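Local atomic coordinates of bile salt hydrolase/transferase (Clostridium perfringens, PDB entry 2BJF), a protein that hydrolyses the amide bond of glycine- and taurine-conjugated bile salts, releasing the free bile acid, and also acts as a bile acid amine N-acyltransferase. Residues A[168-173]-A[177-182]; A[4-9]-A[143-148]; A[184-189]-A[231-236]; A[154-157]-A[162-165]. One frame throughout, in Å; residues are numbered along the deposited sequence. Where two conformers were deposited one is given.

Interaction 1 of 4, residues A[168-173]-A[177-182]; sequences NNIGVL and PTFDWH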
loop_
_atom_site.group_PDB
_atom_site.type_symbol
_atom_site.label_atom_id
_atom_site.label_comp_id
_atom_site.label_asym_id
_atom_site.label_seq_id
_atom_site.Cartn_x
_atom_site.Cartn_y
_atom_site.Cartn_z
ATOM N N ASN A 168 25.333 4.110 10.986
ATOM C CA ASN A 168 24.276 4.421 10.025
ATOM C C ASN A 168 24.771 4.322 8.585
ATOM O O ASN A 168 25.379 5.258 8.058
ATOM C CB ASN A 168 23.681 5.808 10.305
ATOM C CG ASN A 168 22.437 6.099 9.470
ATOM O OD1 ASN A 168 22.171 5.437 8.465
ATOM N ND2 ASN A 168 21.670 7.096 9.889
ATOM N N ASN A 169 24.500 3.180 7.960
ATOM C CA ASN A 169 24.890 2.935 6.573
ATOM C C ASN A 169 23.766 3.251 5.584
ATOM O O ASN A 169 23.887 2.982 4.387
ATOM C CB ASN A 169 25.372 1.489 6.407
ATOM C CG ASN A 169 26.646 1.200 7.186
ATOM O OD1 ASN A 169 26.719 0.227 7.938
ATOM N ND2 ASN A 169 27.655 2.048 7.013
ATOM N N ILE A 170 22.681 3.828 6.098
ATOM C CA ILE A 170 21.518 4.190 5.286
ATOM C C ILE A 170 21.608 5.655 4.862
ATOM O O ILE A 170 21.113 6.036 3.798
ATOM C CB ILE A 170 20.177 3.966 6.050
ATOM C CG1 ILE A 170 20.229 2.728 6.965
ATOM C CG2 ILE A 170 18.992 3.905 5.075
ATOM C CD1 ILE A 170 20.431 1.397 6.257
ATOM N N GLY A 171 22.236 6.469 5.711
ATOM C CA GLY A 171 22.405 7.898 5.455
ATOM C C GLY A 171 21.200 8.742 5.831
ATOM O O GLY A 171 21.133 9.928 5.487
ATOM N N VAL A 172 20.247 8.133 6.534
ATOM C CA VAL A 172 18.997 8.807 6.894
ATOM C C VAL A 172 18.541 8.487 8.320
ATOM O O VAL A 172 18.982 7.503 8.923
ATOM C CB VAL A 172 17.835 8.473 5.902
ATOM C CG1 VAL A 172 18.263 8.666 4.445
ATOM C CG2 VAL A 172 17.308 7.060 6.124
ATOM N N LEU A 173 17.655 9.330 8.844
ATOM C CA LEU A 173 16.996 9.091 10.126
ATOM C C LEU A 173 15.650 9.805 10.132
ATOM O O LEU A 173 15.508 10.862 9.527
ATOM C CB LEU A 173 17.862 9.597 11.288
ATOM C CG LEU A 173 17.449 9.215 12.716
ATOM C CD1 LEU A 173 17.567 7.710 12.937
ATOM C CD2 LEU A 173 18.275 9.972 13.745
ATOM N N PRO A 177 9.817 4.038 15.355
ATOM C CA PRO A 177 10.552 3.295 16.391
ATOM C C PRO A 177 12.079 3.422 16.325
ATOM O O PRO A 177 12.608 4.316 15.660
ATOM C CB PRO A 177 10.139 1.832 16.144
ATOM C CG PRO A 177 9.144 1.847 15.049
ATOM C CD PRO A 177 9.298 3.129 14.320
ATOM N N THR A 178 12.768 2.521 17.024
ATOM C CA THR A 178 14.230 2.531 17.113
ATOM C C THR A 178 14.891 2.319 15.750
ATOM O O THR A 178 14.261 1.818 14.811
ATOM C CB THR A 178 14.742 1.469 18.108
ATOM O OG1 THR A 178 14.329 0.167 17.674
ATOM C CG2 THR A 178 14.204 1.736 19.511
ATOM N N PHE A 179 16.164 2.700 15.651
ATOM C CA PHE A 179 16.888 2.670 14.378
ATOM C C PHE A 179 16.969 1.269 13.772
ATOM O O PHE A 179 16.786 1.098 12.564
ATOM C CB PHE A 179 18.286 3.283 14.530
ATOM C CG PHE A 179 19.036 3.414 13.231
ATOM C CD1 PHE A 179 18.614 4.314 12.253
ATOM C CD2 PHE A 179 20.165 2.641 12.984
ATOM C CE1 PHE A 179 19.306 4.436 11.051
ATOM C CE2 PHE A 179 20.866 2.758 11.788
ATOM C CZ PHE A 179 20.433 3.655 10.818
ATOM N N ASP A 180 17.227 0.272 14.616
ATOM C CA ASP A 180 17.299 -1.118 14.166
ATOM C C ASP A 180 15.974 -1.615 13.588
ATOM O O ASP A 180 15.968 -2.464 12.693
ATOM C CB ASP A 180 17.789 -2.041 15.290
ATOM C CG ASP A 180 16.924 -1.967 16.534
ATOM O OD1 ASP A 180 16.769 -0.864 17.092
ATOM O OD2 ASP A 180 16.407 -3.020 16.962
ATOM N N TRP A 181 14.860 -1.078 14.091
ATOM C CA TRP A 181 13.537 -1.411 13.558
ATOM C C TRP A 181 13.395 -0.932 12.112
ATOM O O TRP A 181 12.929 -1.679 11.250
ATOM C CB TRP A 181 12.411 -0.832 14.431
ATOM C CG TRP A 181 11.041 -1.297 14.008
ATOM C CD1 TRP A 181 10.319 -2.321 14.551
ATOM C CD2 TRP A 181 10.242 -0.765 12.940
ATOM N NE1 TRP A 181 9.124 -2.463 13.887
ATOM C CE2 TRP A 181 9.048 -1.519 12.898
ATOM C CE3 TRP A 181 10.417 0.280 12.019
ATOM C CZ2 TRP A 181 8.033 -1.266 11.968
ATOM C CZ3 TRP A 181 9.408 0.533 11.095
ATOM C CH2 TRP A 181 8.231 -0.238 11.078
ATOM N N HIS A 182 13.797 0.313 11.859
ATOM C CA HIS A 182 13.709 0.896 10.520
ATOM C C HIS A 182 14.611 0.163 9.530
ATOM O O HIS A 182 14.211 -0.092 8.394
ATOM C CB HIS A 182 14.056 2.386 10.549
ATOM C CG HIS A 182 13.039 3.232 11.249
ATOM N ND1 HIS A 182 11.846 3.601 10.664
ATOM C CD2 HIS A 182 13.041 3.788 12.484
ATOM C CE1 HIS A 182 11.156 4.345 11.509
ATOM N NE2 HIS A 182 11.859 4.476 12.620
#
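Asn168 lays its amide crosswise against the far end of the Phe179 ring, the two planes 58° apart, and OD1 meets CZ of Phe179 at the ring edge, 3.4 Å away. That amide is clamped from three directions. With CG anti to the backbone N (chi1 -171°), Asn168 OD1 accepts from Ile170 N, 2.9 Å from OD1 and in the carbonyl plane, while the N-H of Gly171 comes from above that plane; on the other branch, Asn168 ND2 donates to Val172 O at 2.9 Å, fairly straight at 161°. The chain thus folds around its own side chain, an Asx turn whose OD1 also reaches one residue further on, and the bonds fix the rotation of the amide beside the ring edge. Ile170 follows, passing Phe179 in the opposite direction with CG1 4.0 Å from CZ. Gly171 carries the turn at positive phi into strand 172-173, where Val172 O lies at the ring edge, 3.7 Å from Phe179 CE1. At Leu173 the methyl CD1 approaches Phe179 CD1 obliquely at 3.6 Å. Behind this, Val155 of strand 153-158 touches Asn168, Leu173 and Phe179.

Interaction 2 of 4, residues A[4-9]-A[143-148]; sequences GLALET and HWMISD
Met145 reaches from its strand towards Ala6, and its terminal CE rests 4.0 Å from Ala6 CB. The whole side chain is stretched out: CG stands anti to the backbone N (chi1 -175°) and the chain beyond CG is extended, so the thioether spans the gap between two strands whose axes come no closer than 8.7 Å. On the way its sulfur passes the backbone of Gly4, with Met145 SD 4.4 Å from Gly4 C. Ser147, two residues further along the same strand, likewise holds OG anti to the backbone N (chi1 -162°), and this sets Ser147 OG 4.0 Å from Ala6 CB. Strands 4-8 and 143-147 run nearly parallel, 10° apart, but belong to different antiparallel sheets, which here face one another as in the layered sandwich of N-terminal nucleophile hydrolases; Phe16 of strand 14-22 packs on both Met145 and Ser147. Chemically the seam is a van der Waals one: methyl, thioether and glycine backbone meet in a buried layer, and the one polar side-chain atom at it, Ser147 OG, is hydrogen-bonded to Ser153 OG and Lys152 O, at the start of the next strand.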
loop_
_atom_site.group_PDB
_atom_site.type_symbol
_atom_site.label_atom_id
_atom_site.label_comp_id
_atom_site.label_asym_id
_atom_site.label_seq_id
_atom_site.Cartn_x
_atom_site.Cartn_y
_atom_site.Cartn_z
ATOM N N GLY A 4 16.386 13.320 8.852
ATOM C CA GLY A 4 17.805 13.635 8.726
ATOM C C GLY A 4 18.388 12.989 7.485
ATOM O O GLY A 4 17.968 11.900 7.088
ATOM N N LEU A 5 19.360 13.664 6.874
ATOM C CA LEU A 5 19.960 13.203 5.622
ATOM C C LEU A 5 21.442 13.554 5.540
ATOM O O LEU A 5 21.840 14.680 5.848
ATOM C CB LEU A 5 19.214 13.797 4.417
ATOM C CG LEU A 5 19.732 13.529 2.996
ATOM C CD1 LEU A 5 19.682 12.045 2.642
ATOM C CD2 LEU A 5 18.956 14.349 1.973
ATOM N N ALA A 6 22.245 12.578 5.126
ATOM C CA ALA A 6 23.653 12.801 4.801
ATOM C C ALA A 6 23.891 12.431 3.342
ATOM O O ALA A 6 23.464 11.369 2.886
ATOM C CB ALA A 6 24.555 11.987 5.719
ATOM N N LEU A 7 24.574 13.311 2.613
ATOM C CA LEU A 7 24.747 13.146 1.172
ATOM C C LEU A 7 26.084 13.722 0.710
ATOM O O LEU A 7 26.424 14.857 1.049
ATOM C CB LEU A 7 23.587 13.833 0.439
ATOM C CG LEU A 7 23.234 13.490 -1.010
ATOM C CD1 LEU A 7 22.730 12.056 -1.147
ATOM C CD2 LEU A 7 22.187 14.470 -1.513
ATOM N N GLU A 8 26.839 12.932 -0.053
ATOM C CA GLU A 8 28.111 13.386 -0.620
ATOM C C GLU A 8 27.908 13.961 -2.020
ATOM O O GLU A 8 27.247 13.349 -2.863
ATOM C CB GLU A 8 29.142 12.252 -0.656
ATOM C CG GLU A 8 30.540 12.702 -1.091
ATOM C CD GLU A 8 31.529 11.560 -1.263
ATOM O OE1 GLU A 8 31.154 10.385 -1.059
ATOM O OE2 GLU A 8 32.697 11.844 -1.605
ATOM N N THR A 9 28.488 15.135 -2.259
ATOM C CA THR A 9 28.358 15.817 -3.546
ATOM C C THR A 9 29.311 15.251 -4.594
ATOM O O THR A 9 30.219 14.476 -4.275
ATOM C CB THR A 9 28.608 17.341 -3.427
ATOM O OG1 THR A 9 29.988 17.584 -3.120
ATOM C CG2 THR A 9 27.725 17.959 -2.353
ATOM N N HIS A 143 16.230 11.680 19.719
ATOM C CA HIS A 143 17.394 10.893 19.326
ATOM C C HIS A 143 18.230 11.715 18.342
ATOM O O HIS A 143 17.741 12.701 17.780
ATOM C CB HIS A 143 17.007 9.501 18.794
ATOM C CG HIS A 143 16.230 9.506 17.512
ATOM N ND1 HIS A 143 16.089 8.375 16.736
ATOM C CD2 HIS A 143 15.552 10.487 16.871
ATOM C CE1 HIS A 143 15.356 8.660 15.674
ATOM N NE2 HIS A 143 15.020 9.936 15.731
ATOM N N TRP A 144 19.488 11.331 18.155
ATOM C CA TRP A 144 20.427 12.172 17.419
ATOM C C TRP A 144 21.116 11.449 16.273
ATOM O O TRP A 144 21.435 10.265 16.377
ATOM C CB TRP A 144 21.485 12.750 18.367
ATOM C CG TRP A 144 20.926 13.644 19.437
ATOM C CD1 TRP A 144 20.839 15.007 19.405
ATOM C CD2 TRP A 144 20.380 13.237 20.698
ATOM N NE1 TRP A 144 20.271 15.475 20.567
ATOM C CE2 TRP A 144 19.980 14.410 21.378
ATOM C CE3 TRP A 144 20.194 11.996 21.322
ATOM C CZ2 TRP A 144 19.402 14.379 22.652
ATOM C CZ3 TRP A 144 19.613 11.965 22.585
ATOM C CH2 TRP A 144 19.226 13.150 23.238
ATOM N N MET A 145 21.337 12.178 15.182
ATOM C CA MET A 145 22.200 11.718 14.102
ATOM C C MET A 145 23.462 12.576 14.084
ATOM O O MET A 145 23.388 13.804 14.183
ATOM C CB MET A 145 21.480 11.786 12.754
ATOM C CG MET A 145 22.277 11.199 11.597
ATOM S SD MET A 145 21.299 11.050 10.092
ATOM C CE MET A 145 22.569 10.631 8.902
ATOM N N ILE A 146 24.612 11.917 13.976
ATOM C CA ILE A 146 25.911 12.585 13.975
ATOM C C ILE A 146 26.678 12.149 12.729
ATOM O O ILE A 146 26.720 10.961 12.406
ATOM C CB ILE A 146 26.720 12.262 15.263
ATOM C CG1 ILE A 146 25.932 12.671 16.513
ATOM C CG2 ILE A 146 28.078 12.964 15.246
ATOM C CD1 ILE A 146 26.468 12.096 17.816
ATOM N N SER A 147 27.262 13.116 12.025
ATOM C CA SER A 147 27.939 12.856 10.758
ATOM C C SER A 147 29.121 13.805 10.590
ATOM O O SER A 147 29.099 14.917 11.116
ATOM C CB SER A 147 26.953 13.024 9.596
ATOM O OG SER A 147 27.425 12.391 8.419
ATOM N N ASP A 148 30.150 13.370 9.866
ATOM C CA ASP A 148 31.322 14.221 9.642
ATOM C C ASP A 148 31.869 14.169 8.208
ATOM O O ASP A 148 31.256 13.576 7.317
ATOM C CB ASP A 148 32.419 13.954 10.691
ATOM C CG ASP A 148 33.093 12.597 10.525
ATOM O OD1 ASP A 148 32.876 11.919 9.499
ATOM O OD2 ASP A 148 33.858 12.214 11.435
#

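Interaction 3 of 4, residues A[184-189]-A[231-236]; sequences ANLNQY and RVAFLR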
loop_
_atom_site.group_PDB
_atom_site.type_symbol
_atom_site.label_atom_id
_atom_site.label_comp_id
_atom_site.label_asym_id
_atom_site.label_seq_id
_atom_site.Cartn_x
_atom_site.Cartn_y
_atom_site.Cartn_z
ATOM N N ALA A 184 15.546 -2.956 9.644
ATOM C CA ALA A 184 14.878 -4.221 9.342
ATOM C C ALA A 184 13.669 -4.017 8.424
ATOM O O ALA A 184 13.377 -4.867 7.579
ATOM C CB ALA A 184 14.468 -4.936 10.625
ATOM N N ASN A 185 12.978 -2.888 8.589
ATOM C CA ASN A 185 11.818 -2.555 7.756
ATOM C C ASN A 185 12.188 -2.336 6.287
ATOM O O ASN A 185 11.377 -2.594 5.397
ATOM C CB ASN A 185 11.073 -1.335 8.318
ATOM C CG ASN A 185 9.665 -1.184 7.745
ATOM O OD1 ASN A 185 8.949 -2.169 7.539
ATOM N ND2 ASN A 185 9.256 0.056 7.504
ATOM N N LEU A 186 13.412 -1.872 6.040
ATOM C CA LEU A 186 13.913 -1.685 4.673
ATOM C C LEU A 186 13.876 -2.980 3.864
ATOM O O LEU A 186 13.626 -2.956 2.659
ATOM C CB LEU A 186 15.338 -1.130 4.680
ATOM C CG LEU A 186 15.577 0.297 5.173
ATOM C CD1 LEU A 186 17.061 0.513 5.389
ATOM C CD2 LEU A 186 15.023 1.323 4.198
ATOM N N ASN A 187 14.116 -4.102 4.541
ATOM C CA ASN A 187 14.111 -5.430 3.917
ATOM C C ASN A 187 12.787 -5.827 3.256
ATOM O O ASN A 187 12.763 -6.688 2.373
ATOM C CB ASN A 187 14.511 -6.495 4.939
ATOM C CG ASN A 187 15.957 -6.372 5.384
ATOM O OD1 ASN A 187 16.821 -5.925 4.627
ATOM N ND2 ASN A 187 16.229 -6.782 6.618
ATOM N N GLN A 188 11.691 -5.207 3.689
ATOM C CA GLN A 188 10.375 -5.482 3.110
ATOM C C GLN A 188 10.223 -4.898 1.708
ATOM O O GLN A 188 9.307 -5.272 0.970
ATOM C CB GLN A 188 9.256 -4.960 4.018
ATOM C CG GLN A 188 9.036 -5.783 5.282
ATOM C CD GLN A 188 8.743 -7.251 5.000
ATOM O OE1 GLN A 188 9.512 -8.134 5.388
ATOM N NE2 GLN A 188 7.633 -7.515 4.316
ATOM N N TYR A 189 11.129 -3.993 1.345
ATOM C CA TYR A 189 11.046 -3.275 0.070
ATOM C C TYR A 189 12.148 -3.633 -0.933
ATOM O O TYR A 189 12.441 -2.855 -1.847
ATOM C CB TYR A 189 11.007 -1.765 0.339
ATOM C CG TYR A 189 9.829 -1.364 1.196
ATOM C CD1 TYR A 189 8.586 -1.096 0.623
ATOM C CD2 TYR A 189 9.946 -1.287 2.584
ATOM C CE1 TYR A 189 7.495 -0.747 1.409
ATOM C CE2 TYR A 189 8.862 -0.937 3.378
ATOM C CZ TYR A 189 7.642 -0.668 2.784
ATOM O OH TYR A 189 6.567 -0.322 3.569
ATOM N N ARG A 231 10.982 6.159 2.190
ATOM C CA ARG A 231 11.072 7.037 1.025
ATOM C C ARG A 231 12.440 7.706 0.889
ATOM O O ARG A 231 13.060 7.627 -0.169
ATOM C CB ARG A 231 9.948 8.080 1.015
ATOM C CG ARG A 231 8.566 7.486 0.771
ATOM C CD ARG A 231 7.660 8.429 -0.029
ATOM N NE ARG A 231 7.442 9.725 0.620
ATOM C CZ ARG A 231 6.590 9.943 1.622
ATOM N NH1 ARG A 231 5.866 8.952 2.131
ATOM N NH2 ARG A 231 6.467 11.165 2.123
ATOM N N VAL A 232 12.918 8.333 1.963
ATOM C CA VAL A 232 14.207 9.032 1.918
ATOM C C VAL A 232 15.377 8.064 1.681
ATOM O O VAL A 232 16.319 8.390 0.959
ATOM C CB VAL A 232 14.424 9.968 3.152
ATOM C CG1 VAL A 232 14.567 9.182 4.451
ATOM C CG2 VAL A 232 15.612 10.892 2.938
ATOM N N ALA A 233 15.295 6.867 2.260
ATOM C CA ALA A 233 16.342 5.859 2.084
ATOM C C ALA A 233 16.506 5.458 0.617
ATOM O O ALA A 233 17.626 5.393 0.107
ATOM C CB ALA A 233 16.059 4.638 2.943
ATOM N N PHE A 234 15.387 5.205 -0.057
ATOM C CA PHE A 234 15.421 4.771 -1.451
ATOM C C PHE A 234 15.654 5.908 -2.451
ATOM O O PHE A 234 16.332 5.708 -3.456
ATOM C CB PHE A 234 14.176 3.947 -1.801
ATOM C CG PHE A 234 14.221 2.542 -1.270
ATOM C CD1 PHE A 234 14.870 1.534 -1.981
ATOM C CD2 PHE A 234 13.635 2.227 -0.048
ATOM C CE1 PHE A 234 14.924 0.225 -1.487
ATOM C CE2 PHE A 234 13.682 0.924 0.457
ATOM C CZ PHE A 234 14.330 -0.078 -0.265
ATOM N N LEU A 235 15.111 7.094 -2.171
ATOM C CA LEU A 235 15.377 8.270 -3.010
ATOM C C LEU A 235 16.861 8.629 -2.998
ATOM O O LEU A 235 17.431 8.977 -4.034
ATOM C CB LEU A 235 14.545 9.479 -2.567
ATOM C CG LEU A 235 13.027 9.451 -2.758
ATOM C CD1 LEU A 235 12.443 10.735 -2.219
ATOM C CD2 LEU A 235 12.624 9.258 -4.209
ATOM N N ARG A 236 17.476 8.540 -1.819
ATOM C CA ARG A 236 18.909 8.777 -1.662
ATOM C C ARG A 236 19.718 7.727 -2.421
ATOM O O ARG A 236 20.627 8.067 -3.181
ATOM C CB ARG A 236 19.289 8.774 -0.178
ATOM C CG ARG A 236 20.766 8.997 0.102
ATOM C CD ARG A 236 21.088 8.739 1.563
ATOM N NE ARG A 236 22.486 9.035 1.862
ATOM C CZ ARG A 236 23.478 8.152 1.799
ATOM N NH1 ARG A 236 23.239 6.892 1.454
ATOM N NH2 ARG A 236 24.717 8.529 2.086
#
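Tyr189 N donates to Leu186 O at 3.0 Å, the shortest backbone bond within 184-189, and this tight three-residue step presents both residues to the helix that carries Phe234. Leu186 CG lies anti to the carbonyl carbon (chi1 -68°), and the branch CD2 goes across to the methyl of Ala233, with 3.7 Å between Leu186 CD2 and Ala233 CB. The same CD2 lies 4.0 Å from Phe234 CE2, the leucine and the phenylalanine sliding past each other in opposite directions. Tyr189 meets the far end of that ring by its root: its CB sits 3.8 Å from Phe234 CZ, and its carbonyl O comes to 3.7 Å from the same CZ, obliquely to the ring. The phenol itself leads away from this contact. The outer end of the Phe234 ring thus meets both a leucine methyl and Tyr189 CB, an apolar joint apart from that one carbonyl. Phe200 of a second subunit meets Phe234 edge-to-face, and Leu207 of that subunit packs on Leu186. Within the chain the contact joins the C-terminal part of helix 179-186 and the turn after it to helix 225-243, which also rests, through Val232 and Arg236, on strands 3-8 and 172-173.

Interaction 4 of 4, residues A[154-157]-A[162-165]; sequences IVVE and KLNV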
loop_
_atom_site.group_PDB
_atom_site.type_symbol
_atom_site.label_atom_id
_atom_site.label_comp_id
_atom_site.label_asym_id
_atom_site.label_seq_id
_atom_site.Cartn_x
_atom_site.Cartn_y
_atom_site.Cartn_z
ATOM N N ILE A 154 26.476 8.180 12.510
ATOM C CA ILE A 154 25.985 7.351 13.614
ATOM C C ILE A 154 24.634 7.846 14.131
ATOM O O ILE A 154 24.259 9.003 13.912
ATOM C CB ILE A 154 27.006 7.240 14.788
ATOM C CG1 ILE A 154 27.425 8.627 15.294
ATOM C CG2 ILE A 154 28.219 6.398 14.372
ATOM C CD1 ILE A 154 28.129 8.611 16.647
ATOM N N VAL A 155 23.904 6.953 14.795
ATOM C CA VAL A 155 22.620 7.279 15.407
ATOM C C VAL A 155 22.696 6.970 16.898
ATOM O O VAL A 155 23.132 5.886 17.293
ATOM C CB VAL A 155 21.454 6.499 14.744
ATOM C CG1 VAL A 155 20.145 6.702 15.507
ATOM C CG2 VAL A 155 21.292 6.921 13.286
ATOM N N VAL A 156 22.282 7.936 17.715
ATOM C CA VAL A 156 22.341 7.809 19.171
ATOM C C VAL A 156 20.935 7.749 19.755
ATOM O O VAL A 156 20.156 8.694 19.618
ATOM C CB VAL A 156 23.122 8.985 19.809
ATOM C CG1 VAL A 156 23.220 8.810 21.319
ATOM C CG2 VAL A 156 24.511 9.106 19.193
ATOM N N GLU A 157 20.615 6.630 20.402
ATOM C CA GLU A 157 19.296 6.425 20.997
ATOM C C GLU A 157 19.429 5.824 22.387
ATOM O O GLU A 157 20.015 4.754 22.548
ATOM C CB GLU A 157 18.434 5.515 20.111
ATOM C CG GLU A 157 18.140 6.096 18.732
ATOM C CD GLU A 157 17.300 5.196 17.839
ATOM O OE1 GLU A 157 17.222 3.973 18.091
ATOM O OE2 GLU A 157 16.727 5.727 16.866
ATOM N N LYS A 162 19.860 0.607 27.499
ATOM C CA LYS A 162 21.190 1.223 27.415
ATOM C C LYS A 162 21.229 2.397 26.432
ATOM O O LYS A 162 20.246 2.670 25.739
ATOM C CB LYS A 162 22.240 0.175 27.011
ATOM C CG LYS A 162 21.894 -0.609 25.744
ATOM C CD LYS A 162 22.892 -1.728 25.465
ATOM C CE LYS A 162 24.134 -1.220 24.746
ATOM N NZ LYS A 162 25.086 -2.327 24.452
ATOM N N LEU A 163 22.369 3.086 26.384
ATOM C CA LEU A 163 22.611 4.105 25.365
ATOM C C LEU A 163 23.165 3.447 24.103
ATOM O O LEU A 163 24.337 3.054 24.057
ATOM C CB LEU A 163 23.567 5.191 25.881
ATOM C CG LEU A 163 23.923 6.335 24.919
ATOM C CD1 LEU A 163 22.708 7.188 24.589
ATOM C CD2 LEU A 163 25.030 7.200 25.491
ATOM N N ASN A 164 22.316 3.327 23.086
ATOM C CA ASN A 164 22.695 2.688 21.829
ATOM C C ASN A 164 23.354 3.655 20.851
ATOM O O ASN A 164 22.873 4.772 20.648
ATOM C CB ASN A 164 21.480 2.030 21.167
ATOM C CG ASN A 164 20.958 0.834 21.946
ATOM O OD1 ASN A 164 19.757 0.721 22.194
ATOM N ND2 ASN A 164 21.856 -0.067 22.330
ATOM N N VAL A 165 24.457 3.212 20.252
ATOM C CA VAL A 165 25.151 3.975 19.214
ATOM C C VAL A 165 25.259 3.088 17.972
ATOM O O VAL A 165 26.055 2.147 17.939
ATOM C CB VAL A 165 26.557 4.463 19.667
ATOM C CG1 VAL A 165 27.243 5.248 18.552
ATOM C CG2 VAL A 165 26.460 5.317 20.924
HETATM O O HOH W 1 17.603 2.159 20.278
#
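Leu163 turns CG anti to its backbone N (chi1 180°), and Val156 places CG1 in the equivalent position, so that the two branches lean towards one another across the strands: Leu163 CD1 and Val156 CG1 are 3.7 Å apart. On the same face of the sheet Ile154 reaches Val165, its CD1 4.0 Å from Val165 CG1; to get there CG1 of Ile154 is wedged between the backbone N and the carbonyl carbon. The strands themselves are joined by backbone pairing. Glu157 and Asn164 form an antiparallel hydrogen-bonded pair, with Glu157 N donating to Asn164 O at 2.9 Å, nearly straight (169°), and Asn164 N returning to Glu157 O at 2.8 Å in a more bent bond (149°). The next pair, Val156 with Val165, is non-hydrogen-bonded; here Val165 CA and Val155 O lie 3.4 Å apart in a CA-H...O contact. Glu157 and Asn164 point to the opposite face. There a water donates to Glu157 OE1 at 2.9 Å and appears to bridge to Asn164 OD1, though that second end is doubtful because Asn164 has two conformers. The carboxylate is anchored mainly elsewhere: OE2 accepts from His143 ND1 and OE1 from Phe179 N, where the start of helix 179-186 would probably steady its negative charge. Leu123 of helix 116-123 packs on Val156 and Val165. The whole is a beta hairpin, strands 153-158 and 163-167, at the margin of the larger antiparallel sheet of this N-terminal nucleophile hydrolase fold.

In the fold
From the N terminus, strand 3-8 packs against strand 142-147 of the other sheet, so interaction 2 closes a loop of 133 residues and brings the two sheets face to face. The remaining contacts follow in series, none nested or crossing: interaction 4 closes a four-residue hairpin loop, interaction 1 spans three residues, and interaction 3 closes a loop of 41. They join up in space. Strand 172-173 of interaction 1 pairs with strand 3-8 of interaction 2, whose strand 142-147 neighbours 153-158 of interaction 4. Interactions 1 and 3 share helix 179-186, and Arg236 of interaction 3 donates to Ala6 O, tying helix 225-243 onto the sheet of strand 3-8.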